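Local coordinates for A rubisco-like protein (Burkholderia fungorum, PDB 3NWR) that belongs to the rubisco-like proteins and is probably a lyase, acting on a substrate not yet established, at residues A59-A70 with P88-P99. Numbering follows the deposited sequence.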
ATOM      1  N   ALA A  59       9.158  10.587 -20.280  1.00 19.37           N
ATOM      2  CA  ALA A  59      10.258  10.161 -19.413  1.00 18.09           C
ATOM      3  C   ALA A  59      11.346   9.505 -20.260  1.00 18.29           C
ATOM      4  O   ALA A  59      11.074   9.005 -21.350  1.00 19.71           O
ATOM      5  CB  ALA A  59       9.758   9.192 -18.346  1.00 17.99           C
ATOM      6  N   SER A  60      12.576   9.503 -19.766  0.59 18.80           N
ATOM      7  CA  SER A  60      13.664   8.900 -20.524  0.59 20.21           C
ATOM      8  C   SER A  60      14.526   7.985 -19.672  0.59 18.78           C
ATOM      9  O   SER A  60      14.545   8.087 -18.443  0.59 18.73           O
ATOM     10  CB  SER A  60      14.533   9.979 -21.167  0.59 21.64           C
ATOM     11  OG  SER A  60      15.075  10.829 -20.180  0.59 20.78           O
ATOM     12  N   VAL A  61      15.235   7.089 -20.344  1.00 18.38           N
ATOM     13  CA  VAL A  61      16.149   6.171 -19.685  1.00 19.54           C
ATOM     14  C   VAL A  61      17.533   6.806 -19.670  1.00 20.75           C
ATOM     15  O   VAL A  61      18.110   7.071 -20.728  1.00 24.55           O
ATOM     16  CB  VAL A  61      16.203   4.828 -20.421  1.00 20.24           C
ATOM     17  CG1 VAL A  61      17.145   3.879 -19.711  1.00 21.28           C
ATOM     18  CG2 VAL A  61      14.803   4.226 -20.531  1.00 22.75           C
ATOM     19  N   LEU A  62      18.054   7.074 -18.477  1.00 16.56           N
ATOM     20  CA  LEU A  62      19.338   7.764 -18.341  1.00 19.22           C
ATOM     21  C   LEU A  62      20.492   6.785 -18.197  1.00 19.47           C
ATOM     22  O   LEU A  62      21.623   7.095 -18.571  1.00 20.15           O
ATOM     23  CB  LEU A  62      19.339   8.704 -17.130  1.00 19.77           C
ATOM     24  CG  LEU A  62      18.430   9.931 -17.164  1.00 26.84           C
ATOM     25  CD1 LEU A  62      18.680  10.797 -15.933  1.00 23.68           C
ATOM     26  CD2 LEU A  62      18.632  10.727 -18.449  1.00 31.67           C
ATOM     27  N   ARG A  63      20.217   5.616 -17.630  1.00 17.23           N
ATOM     28  CA  ARG A  63      21.272   4.644 -17.351  1.00 17.51           C
ATOM     29  C   ARG A  63      20.749   3.232 -17.469  1.00 19.18           C
ATOM     30  O   ARG A  63      19.644   2.932 -17.019  1.00 18.05           O
ATOM     31  CB  ARG A  63      21.843   4.839 -15.936  1.00 17.61           C
ATOM     32  CG  ARG A  63      22.603   6.140 -15.739  1.00 28.44           C
ATOM     33  CD  ARG A  63      23.371   6.174 -14.415  1.00 30.74           C
ATOM     34  NE  ARG A  63      22.553   6.659 -13.305  1.00 35.89           N
ATOM     35  CZ  ARG A  63      22.250   7.938 -13.103  1.00 36.77           C
ATOM     36  NH1 ARG A  63      22.681   8.869 -13.945  1.00 41.54           N
ATOM     37  NH2 ARG A  63      21.505   8.290 -12.064  1.00 37.42           N
ATOM     38  N   ILE A  64      21.554   2.356 -18.060  1.00 16.57           N
ATOM     39  CA  ILE A  64      21.278   0.932 -18.035  1.00 16.53           C
ATOM     40  C   ILE A  64      22.588   0.229 -17.736  1.00 21.61           C
ATOM     41  O   ILE A  64      23.622   0.563 -18.319  1.00 20.90           O
ATOM     42  CB  ILE A  64      20.744   0.419 -19.381  1.00 20.08           C
ATOM     43  CG1 ILE A  64      19.447   1.132 -19.757  1.00 21.30           C
ATOM     44  CG2 ILE A  64      20.524  -1.092 -19.320  1.00 21.99           C
ATOM     45  CD1 ILE A  64      19.050   0.956 -21.204  1.00 28.47           C
ATOM     46  N   GLU A  65      22.558  -0.722 -16.814  1.00 16.25           N
ATOM     47  CA  GLU A  65      23.733  -1.548 -16.548  1.00 19.37           C
ATOM     48  C   GLU A  65      23.285  -2.986 -16.427  1.00 19.65           C
ATOM     49  O   GLU A  65      22.550  -3.326 -15.504  1.00 19.07           O
ATOM     50  CB  GLU A  65      24.451  -1.123 -15.264  1.00 22.21           C
ATOM     51  CG  GLU A  65      25.685  -1.977 -14.971  1.00 28.38           C
ATOM     52  CD  GLU A  65      26.332  -1.667 -13.628  1.00 39.71           C
ATOM     53  OE1 GLU A  65      25.751  -0.894 -12.837  1.00 41.33           O
ATOM     54  OE2 GLU A  65      27.426  -2.207 -13.360  1.00 48.83           O
ATOM     55  N   GLU A  66      23.708  -3.837 -17.356  1.00 17.78           N
ATOM     56  CA  GLU A  66      23.319  -5.237 -17.282  1.00 19.12           C
ATOM     57  C   GLU A  66      24.114  -5.975 -16.207  1.00 21.73           C
ATOM     58  O   GLU A  66      25.320  -5.787 -16.073  1.00 22.22           O
ATOM     59  CB  GLU A  66      23.460  -5.940 -18.632  1.00 23.90           C
ATOM     60  CG  GLU A  66      23.029  -7.402 -18.576  1.00 24.19           C
ATOM     61  CD  GLU A  66      22.332  -7.867 -19.834  1.00 25.38           C
ATOM     62  OE1 GLU A  66      22.246  -7.084 -20.807  1.00 28.87           O
ATOM     63  OE2 GLU A  66      21.868  -9.022 -19.858  1.00 26.18           O
ATOM     64  N   LEU A  67      23.411  -6.806 -15.441  1.00 18.90           N
ATOM     65  CA  LEU A  67      23.990  -7.569 -14.351  1.00 20.06           C
ATOM     66  C   LEU A  67      24.018  -9.035 -14.754  1.00 19.03           C
ATOM     67  O   LEU A  67      23.665  -9.382 -15.881  1.00 21.88           O
ATOM     68  CB  LEU A  67      23.139  -7.389 -13.092  1.00 20.04           C
ATOM     69  CG  LEU A  67      22.849  -5.937 -12.715  1.00 21.00           C
ATOM     70  CD1 LEU A  67      21.855  -5.833 -11.552  1.00 23.77           C
ATOM     71  CD2 LEU A  67      24.145  -5.207 -12.393  1.00 24.79           C
ATOM     72  N   GLU A  68      24.433  -9.898 -13.835  1.00 23.71           N
ATOM     73  CA  GLU A  68      24.398 -11.333 -14.085  1.00 28.39           C
ATOM     74  C   GLU A  68      22.951 -11.803 -14.256  1.00 26.72           C
ATOM     75  O   GLU A  68      22.074 -11.440 -13.469  1.00 25.93           O
ATOM     76  CB  GLU A  68      25.082 -12.095 -12.947  1.00 32.16           C
ATOM     77  CG  GLU A  68      25.220 -13.587 -13.205  1.00 36.95           C
ATOM     78  CD  GLU A  68      25.919 -14.315 -12.074  1.00 47.53           C
ATOM     79  OE1 GLU A  68      26.292 -15.492 -12.266  1.00 49.86           O
ATOM     80  OE2 GLU A  68      26.097 -13.710 -10.995  1.00 54.56           O
ATOM     81  N   ALA A  69      22.701 -12.593 -15.294  1.00 26.03           N
ATOM     82  CA  ALA A  69      21.357 -13.080 -15.567  1.00 23.67           C
ATOM     83  C   ALA A  69      20.934 -14.125 -14.549  1.00 29.28           C
ATOM     84  O   ALA A  69      21.773 -14.740 -13.884  1.00 29.60           O
ATOM     85  CB  ALA A  69      21.263 -13.647 -16.979  1.00 24.69           C
ATOM     86  N   ALA A  70      19.625 -14.312 -14.420  1.00 24.66           N
ATOM     87  CA  ALA A  70      19.085 -15.364 -13.569  1.00 26.31           C
ATOM     88  C   ALA A  70      18.810 -16.608 -14.410  1.00 27.08           C
ATOM     89  O   ALA A  70      18.413 -16.506 -15.576  1.00 29.00           O
ATOM     90  CB  ALA A  70      17.815 -14.883 -12.869  1.00 25.77           C
ATOM     91  N   PRO A  88      17.915 -16.919 -20.999  1.00 28.42           N
ATOM     92  CA  PRO A  88      17.958 -16.660 -19.557  1.00 28.10           C
ATOM     93  C   PRO A  88      17.154 -15.413 -19.200  1.00 24.71           C
ATOM     94  O   PRO A  88      16.685 -14.704 -20.088  1.00 24.78           O
ATOM     95  CB  PRO A  88      19.446 -16.397 -19.287  1.00 30.60           C
ATOM     96  CG  PRO A  88      20.169 -16.811 -20.536  1.00 37.36           C
ATOM     97  CD  PRO A  88      19.202 -16.621 -21.646  1.00 33.38           C
ATOM     98  N   TRP A  89      17.005 -15.159 -17.907  1.00 24.05           N
ATOM     99  CA  TRP A  89      16.265 -13.987 -17.454  1.00 21.91           C
ATOM    100  C   TRP A  89      17.227 -12.884 -17.062  1.00 18.93           C
ATOM    101  O   TRP A  89      17.793 -12.873 -15.967  1.00 21.22           O
ATOM    102  CB  TRP A  89      15.277 -14.374 -16.352  1.00 21.29           C
ATOM    103  CG  TRP A  89      14.178 -15.164 -16.954  1.00 20.75           C
ATOM    104  CD1 TRP A  89      12.979 -14.693 -17.400  1.00 19.70           C
ATOM    105  CD2 TRP A  89      14.208 -16.558 -17.274  1.00 24.16           C
ATOM    106  NE1 TRP A  89      12.245 -15.714 -17.953  1.00 23.22           N
ATOM    107  CE2 TRP A  89      12.977 -16.871 -17.883  1.00 24.41           C
ATOM    108  CE3 TRP A  89      15.149 -17.577 -17.087  1.00 26.02           C
ATOM    109  CZ2 TRP A  89      12.658 -18.159 -18.306  1.00 26.78           C
ATOM    110  CZ3 TRP A  89      14.830 -18.858 -17.509  1.00 28.13           C
ATOM    111  CH2 TRP A  89      13.598 -19.134 -18.111  1.00 24.17           C
ATOM    112  N   ARG A  90      17.442 -11.978 -18.006  1.00 18.41           N
ATOM    113  CA  ARG A  90      18.440 -10.947 -17.866  1.00 17.94           C
ATOM    114  C   ARG A  90      18.071  -9.957 -16.767  1.00 17.74           C
ATOM    115  O   ARG A  90      16.893  -9.707 -16.512  1.00 19.54           O
ATOM    116  CB  ARG A  90      18.651 -10.244 -19.206  1.00 19.92           C
ATOM    117  CG  ARG A  90      19.012 -11.229 -20.326  1.00 22.78           C
ATOM    118  CD  ARG A  90      18.904 -10.599 -21.710  1.00 23.16           C
ATOM    119  NE  ARG A  90      19.904  -9.558 -21.900  1.00 22.82           N
ATOM    120  CZ  ARG A  90      20.089  -8.902 -23.041  1.00 23.37           C
ATOM    121  NH1 ARG A  90      19.330  -9.172 -24.096  1.00 23.75           N
ATOM    122  NH2 ARG A  90      21.024  -7.968 -23.121  1.00 22.91           N
ATOM    123  N   ARG A  91      19.085  -9.404 -16.121  1.00 18.57           N
ATOM    124  CA  ARG A  91      18.872  -8.439 -15.056  1.00 18.30           C
ATOM    125  C   ARG A  91      19.623  -7.157 -15.353  1.00 19.98           C
ATOM    126  O   ARG A  91      20.715  -7.182 -15.919  1.00 17.96           O
ATOM    127  CB  ARG A  91      19.310  -9.024 -13.715  1.00 19.10           C
ATOM    128  CG  ARG A  91      18.386 -10.136 -13.226  1.00 22.05           C
ATOM    129  CD  ARG A  91      18.987 -10.919 -12.075  1.00 27.04           C
ATOM    130  NE  ARG A  91      19.177 -10.102 -10.884  1.00 31.18           N
ATOM    131  CZ  ARG A  91      20.362  -9.698 -10.432  1.00 29.91           C
ATOM    132  NH1 ARG A  91      21.474 -10.027 -11.076  1.00 29.64           N
ATOM    133  NH2 ARG A  91      20.437  -8.957  -9.337  1.00 28.53           N
ATOM    134  N   ALA A  92      19.032  -6.029 -14.983  1.00 16.95           N
ATOM    135  CA  ALA A  92      19.698  -4.753 -15.170  1.00 16.18           C
ATOM    136  C   ALA A  92      19.270  -3.730 -14.135  1.00 17.26           C
ATOM    137  O   ALA A  92      18.123  -3.743 -13.677  1.00 17.25           O
ATOM    138  CB  ALA A  92      19.435  -4.215 -16.568  1.00 16.71           C
ATOM    139  N   ARG A  93      20.200  -2.855 -13.765  1.00 15.20           N
ATOM    140  CA  ARG A  93      19.872  -1.668 -12.987  1.00 15.54           C
ATOM    141  C   ARG A  93      19.639  -0.543 -13.975  1.00 19.64           C
ATOM    142  O   ARG A  93      20.445  -0.339 -14.884  1.00 20.00           O
ATOM    143  CB  ARG A  93      21.007  -1.282 -12.029  1.00 20.81           C
ATOM    144  CG  ARG A  93      20.609  -0.152 -11.071  1.00 27.32           C
ATOM    145  CD  ARG A  93      21.724   0.275 -10.124  1.00 37.39           C
ATOM    146  NE  ARG A  93      21.303   1.413  -9.306  1.00 34.89           N
ATOM    147  CZ  ARG A  93      21.067   1.355  -7.998  1.00 35.61           C
ATOM    148  NH1 ARG A  93      21.234   0.215  -7.341  1.00 42.18           N
ATOM    149  NH2 ARG A  93      20.680   2.445  -7.342  1.00 37.86           N
ATOM    150  N   ILE A  94      18.535   0.178 -13.818  1.00 14.43           N
ATOM    151  CA  ILE A  94      18.232   1.260 -14.742  1.00 15.84           C
ATOM    152  C   ILE A  94      17.881   2.527 -13.980  1.00 18.39           C
ATOM    153  O   ILE A  94      17.482   2.474 -12.818  1.00 16.38           O
ATOM    154  CB  ILE A  94      17.083   0.896 -15.693  1.00 17.38           C
ATOM    155  CG1 ILE A  94      15.761   0.795 -14.926  1.00 18.10           C
ATOM    156  CG2 ILE A  94      17.400  -0.406 -16.443  1.00 16.64           C
ATOM    157  CD1 ILE A  94      14.561   0.624 -15.821  1.00 19.33           C
ATOM    158  N   THR A  95      18.058   3.670 -14.632  1.00 16.87           N
ATOM    159  CA  THR A  95      17.616   4.934 -14.068  1.00 15.58           C
ATOM    160  C   THR A  95      16.673   5.590 -15.052  1.00 17.73           C
ATOM    161  O   THR A  95      17.006   5.727 -16.234  1.00 16.68           O
ATOM    162  CB  THR A  95      18.795   5.894 -13.804  1.00 16.80           C
ATOM    163  OG1 THR A  95      19.663   5.336 -12.813  1.00 18.34           O
ATOM    164  CG2 THR A  95      18.281   7.243 -13.318  1.00 17.76           C
ATOM    165  N   LEU A  96      15.492   5.981 -14.571  1.00 15.52           N
ATOM    166  CA  LEU A  96      14.552   6.759 -15.369  1.00 16.24           C
ATOM    167  C   LEU A  96      14.530   8.211 -14.911  1.00 16.00           C
ATOM    168  O   LEU A  96      14.680   8.501 -13.725  1.00 17.04           O
ATOM    169  CB  LEU A  96      13.134   6.183 -15.288  1.00 16.75           C
ATOM    170  CG  LEU A  96      12.961   4.737 -15.737  1.00 18.53           C
ATOM    171  CD1 LEU A  96      11.477   4.369 -15.734  1.00 17.21           C
ATOM    172  CD2 LEU A  96      13.565   4.529 -17.107  1.00 19.68           C
ATOM    173  N   SER A  97      14.342   9.117 -15.866  1.00 16.16           N
ATOM    174  CA  SER A  97      14.180  10.536 -15.577  1.00 16.32           C
ATOM    175  C   SER A  97      12.755  10.950 -15.922  1.00 16.13           C
ATOM    176  O   SER A  97      12.305  10.742 -17.047  1.00 17.03           O
ATOM    177  CB  SER A  97      15.173  11.359 -16.404  1.00 17.87           C
ATOM    178  OG  SER A  97      15.036  12.749 -16.148  1.00 21.42           O
ATOM    179  N   PHE A  98      12.045  11.516 -14.947  1.00 15.91           N
ATOM    180  CA  PHE A  98      10.647  11.912 -15.114  1.00 17.47           C
ATOM    181  C   PHE A  98      10.496  13.426 -15.070  1.00 17.08           C
ATOM    182  O   PHE A  98      11.019  14.064 -14.161  1.00 17.41           O
ATOM    183  CB  PHE A  98       9.798  11.334 -13.978  1.00 18.76           C
ATOM    184  CG  PHE A  98       9.503   9.865 -14.115  1.00 16.31           C
ATOM    185  CD1 PHE A  98      10.287   8.918 -13.470  1.00 17.96           C
ATOM    186  CD2 PHE A  98       8.420   9.437 -14.869  1.00 18.16           C
ATOM    187  CE1 PHE A  98       9.997   7.565 -13.592  1.00 16.74           C
ATOM    188  CE2 PHE A  98       8.132   8.080 -15.000  1.00 18.41           C
ATOM    189  CZ  PHE A  98       8.920   7.151 -14.367  1.00 16.11           C
ATOM    190  N   PRO A  99       9.762  14.007 -16.033  1.00 17.72           N
ATOM    191  CA  PRO A  99       9.493  15.448 -15.970  1.00 17.04           C
ATOM    192  C   PRO A  99       8.509  15.791 -14.853  1.00 16.74           C
ATOM    193  O   PRO A  99       7.406  15.241 -14.802  1.00 17.68           O
ATOM    194  CB  PRO A  99       8.857  15.759 -17.336  1.00 20.61           C
ATOM    195  CG  PRO A  99       9.100  14.562 -18.185  1.00 23.82           C
ATOM    196  CD  PRO A  99       9.212  13.393 -17.251  1.00 19.96           C
TER
HETATM  197  O   HOH W   1      21.555 -10.267 -17.474  1.00 21.20           O
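Strands 60-70 and 89-99 pair antiparallel at one border of the four-stranded sheet in the rubisco-type N-terminal domain; their directions differ by 147°, and 60-70 is one of the sheet's two outer strands within the chain. Reciprocal backbone bonds fix the register at Ser60-Ser97, Glu65-Arg93 and Ala70-Trp89. Between the first two lies a classic beta bulge: Leu62 and Arg63 both face Thr95, the Leu62 N to Thr95 O bond measuring 2.8 Å and the return bond, Thr95 N to Arg63 O, 3.0 Å. Leu62 thereby turns its CD1 onto Ser97 CB at 3.6 Å, while Arg63 runs alongside Thr95 and lays one guanidinium face over CG2. Thr95 OG1 is hydrogen-bonded to Asp18 on strand 14-23, which also forms a salt bridge with Arg93. Order across the sheet is 60-70, 89-99, 14-23, 126-133, with helix 27-37 packed on the side of Ile64 and Ile94.

Toward the far end, Arg90 grips Glu66 side-on, NE to OE2 (2.9 Å) and NH2 to OE1 (2.8 Å), with carboxylate and guanidinium planes only 24° apart. The Arg90 chain bends at chi3 (67°), which turns NE and NH2 together toward the carboxylate. A water extends this pairing, donating to Glu66 OE2 and Leu67 O and accepting from Arg91 N; it stands in for a direct bond between Leu67 O and Arg91 N, which lie 4.6 Å apart. On the opposite face Arg91 crosses Leu67 at about a right angle, and its NH1 reaches Glu68 O (2.8 Å) within the guanidinium plane.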